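Local coordinates for protein neurotoxin (Clostridium botulinum, PDB 2QN0) that acts as the zinc protease light chain of botulinum neurotoxin type C1, probably cleaving SNARE proteins of the neuron, at residues L227-N232 against Y267-A272. Residues are numbered along the deposited sequence; the frame is centred on the assembly and turned at random.
Sequences LMHELN and YAEIYA. With ZN (zinc ion), chain B.
The imidazole of His-229 meets helix 267-273 in two ways: one face is covered by the methyl of Ala-272, while the carboxylate of Glu-269 comes to its edge, where CD of Glu-230 also lies in plane. The methyl makes a CH-pi contact, CB lying 4.0 Å from the ring centroid of His-229 and displaced toward the CE1-NE2 rim. At the edge, OE1 of Glu-269 sits in the ring plane, its carboxylate nearly coplanar with the imidazole (planes 11° apart). OE1 is 3.1 Å from NE2 of His-229, yet the two are joined through the zinc ion, each being 2.1 Å from the metal. OE2 of Glu-269 makes at most a long, weak contact with the zinc ion, at 2.7 Å. With CG of His-229 anti to the backbone N (chi1 172°), the ring reaches out to the metal; bound at NE2 to the zinc ion and hydrogen-bonded at ND1 to Glu-360, it has its rotation fixed.

Away from the metal, Asn-232 ties the two helices: ND2 donates to the backbone O of Ala-272 at 3.0 Å, on a lone pair in the carbonyl plane, though the bond is bent (N-H...O 143°), while OD1 is held by Tyr-363. Glu-230 bends at chi2, and its OE2 is hydrogen-bonded to the zinc-bound water, 2.6 Å away. His-233 supplies the remaining ligand, completing the HExxH-plus-glutamate site of the gluzincin type. Zinc coordination would polarise the water, and its hydrogen bond to Glu-230 is consistent with the general-base mechanism of this family, in which that water attacks the scissile peptide.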
loop_
_atom_site.group_PDB
_atom_site.type_symbol
_atom_site.label_atom_id
_atom_site.label_comp_id
_atom_site.label_asym_id
_atom_site.label_seq_id
_atom_site.Cartn_x
_atom_site.Cartn_y
_atom_site.Cartn_z
ATOM N N LEU A 227 -0.811 5.141 -5.466
ATOM C CA LEU A 227 -1.150 4.770 -4.099
ATOM C C LEU A 227 -2.019 3.508 -4.044
ATOM O O LEU A 227 -1.743 2.592 -3.264
ATOM C CB LEU A 227 -1.871 5.935 -3.401
ATOM C CG LEU A 227 -2.414 5.700 -1.986
ATOM C CD1 LEU A 227 -1.295 5.243 -1.057
ATOM C CD2 LEU A 227 -3.046 6.997 -1.468
ATOM N N MET A 228 -3.058 3.453 -4.870
ATOM C CA MET A 228 -3.943 2.288 -4.879
ATOM C C MET A 228 -3.176 1.019 -5.231
ATOM O O MET A 228 -3.499 -0.060 -4.739
ATOM C CB MET A 228 -5.102 2.495 -5.854
ATOM C CG MET A 228 -6.141 3.493 -5.340
ATOM S SD MET A 228 -7.508 3.763 -6.472
ATOM C CE MET A 228 -8.620 2.442 -5.991
ATOM N N HIS A 229 -2.161 1.148 -6.082
ATOM C CA HIS A 229 -1.345 -0.008 -6.446
ATOM C C HIS A 229 -0.728 -0.587 -5.171
ATOM O O HIS A 229 -0.762 -1.802 -4.953
ATOM C CB HIS A 229 -0.236 0.403 -7.422
ATOM C CG HIS A 229 0.753 -0.685 -7.704
ATOM N ND1 HIS A 229 0.753 -1.406 -8.879
ATOM C CD2 HIS A 229 1.770 -1.180 -6.959
ATOM C CE1 HIS A 229 1.730 -2.295 -8.848
ATOM N NE2 HIS A 229 2.361 -2.179 -7.694
ATOM N N GLU A 230 -0.171 0.275 -4.319
ATOM C CA GLU A 230 0.426 -0.202 -3.074
ATOM C C GLU A 230 -0.652 -0.722 -2.124
ATOM O O GLU A 230 -0.412 -1.664 -1.365
ATOM C CB GLU A 230 1.236 0.909 -2.382
ATOM C CG GLU A 230 2.470 1.396 -3.158
ATOM C CD GLU A 230 3.381 0.266 -3.632
ATOM O OE1 GLU A 230 3.667 -0.665 -2.844
ATOM O OE2 GLU A 230 3.828 0.321 -4.796
ATOM N N LEU A 231 -1.838 -0.120 -2.154
ATOM C CA LEU A 231 -2.921 -0.590 -1.290
ATOM C C LEU A 231 -3.294 -2.024 -1.681
ATOM O O LEU A 231 -3.802 -2.789 -0.861
ATOM C CB LEU A 231 -4.147 0.330 -1.391
ATOM C CG LEU A 231 -3.956 1.751 -0.829
ATOM C CD1 LEU A 231 -5.259 2.539 -0.982
ATOM C CD2 LEU A 231 -3.553 1.683 0.646
ATOM N N ASN A 232 -3.045 -2.390 -2.937
ATOM C CA ASN A 232 -3.337 -3.756 -3.372
ATOM C C ASN A 232 -2.366 -4.715 -2.695
ATOM O O ASN A 232 -2.750 -5.815 -2.296
ATOM C CB ASN A 232 -3.239 -3.881 -4.894
ATOM C CG ASN A 232 -4.360 -3.147 -5.601
ATOM O OD1 ASN A 232 -5.400 -2.865 -5.002
ATOM N ND2 ASN A 232 -4.165 -2.845 -6.879
ATOM N N TYR A 267 5.572 -12.067 -9.100
ATOM C CA TYR A 267 4.172 -12.392 -9.305
ATOM C C TYR A 267 3.308 -11.465 -8.449
ATOM O O TYR A 267 2.160 -11.192 -8.784
ATOM C CB TYR A 267 3.917 -13.863 -8.959
ATOM C CG TYR A 267 4.506 -14.828 -9.979
ATOM C CD1 TYR A 267 5.173 -14.357 -11.112
ATOM C CD2 TYR A 267 4.373 -16.208 -9.823
ATOM C CE1 TYR A 267 5.689 -15.236 -12.068
ATOM C CE2 TYR A 267 4.890 -17.097 -10.774
ATOM C CZ TYR A 267 5.542 -16.601 -11.892
ATOM O OH TYR A 267 6.033 -17.468 -12.843
ATOM N N ALA A 268 3.873 -10.981 -7.348
ATOM C CA ALA A 268 3.153 -10.061 -6.465
ATOM C C ALA A 268 2.823 -8.779 -7.235
ATOM O O ALA A 268 1.751 -8.190 -7.060
ATOM C CB ALA A 268 4.006 -9.735 -5.246
ATOM N N GLU A 269 3.750 -8.347 -8.086
ATOM C CA GLU A 269 3.546 -7.143 -8.886
ATOM C C GLU A 269 2.496 -7.399 -9.959
ATOM O O GLU A 269 1.663 -6.540 -10.252
ATOM C CB GLU A 269 4.856 -6.713 -9.553
ATOM C CG GLU A 269 5.930 -6.243 -8.583
ATOM C CD GLU A 269 5.464 -5.059 -7.758
ATOM O OE1 GLU A 269 4.427 -4.472 -8.120
ATOM O OE2 GLU A 269 6.134 -4.716 -6.765
ATOM N N ILE A 270 2.545 -8.585 -10.555
ATOM C CA ILE A 270 1.591 -8.942 -11.591
ATOM C C ILE A 270 0.160 -8.887 -11.053
ATOM O O ILE A 270 -0.745 -8.401 -11.732
ATOM C CB ILE A 270 1.901 -10.354 -12.159
ATOM C CG1 ILE A 270 3.211 -10.302 -12.957
ATOM C CG2 ILE A 270 0.752 -10.837 -13.045
ATOM C CD1 ILE A 270 3.635 -11.636 -13.558
ATOM N N TYR A 271 -0.052 -9.378 -9.837
ATOM C CA TYR A 271 -1.392 -9.340 -9.263
ATOM C C TYR A 271 -1.802 -7.927 -8.859
ATOM O O TYR A 271 -2.952 -7.533 -9.052
ATOM C CB TYR A 271 -1.496 -10.275 -8.060
ATOM C CG TYR A 271 -1.810 -11.707 -8.449
ATOM C CD1 TYR A 271 -2.804 -11.991 -9.388
ATOM C CD2 TYR A 271 -1.136 -12.775 -7.860
ATOM C CE1 TYR A 271 -3.121 -13.314 -9.730
ATOM C CE2 TYR A 271 -1.445 -14.095 -8.193
ATOM C CZ TYR A 271 -2.437 -14.356 -9.124
ATOM O OH TYR A 271 -2.750 -15.661 -9.432
ATOM N N ALA A 272 -0.868 -7.165 -8.303
ATOM C CA ALA A 272 -1.173 -5.791 -7.898
ATOM C C ALA A 272 -1.567 -4.954 -9.122
ATOM O O ALA A 272 -2.460 -4.103 -9.050
ATOM C CB ALA A 272 0.032 -5.171 -7.200
HETATM ZN ZN ZN B . 3.889 -3.145 -6.629
HETATM O O HOH W 1 5.109 -1.686 -5.784
#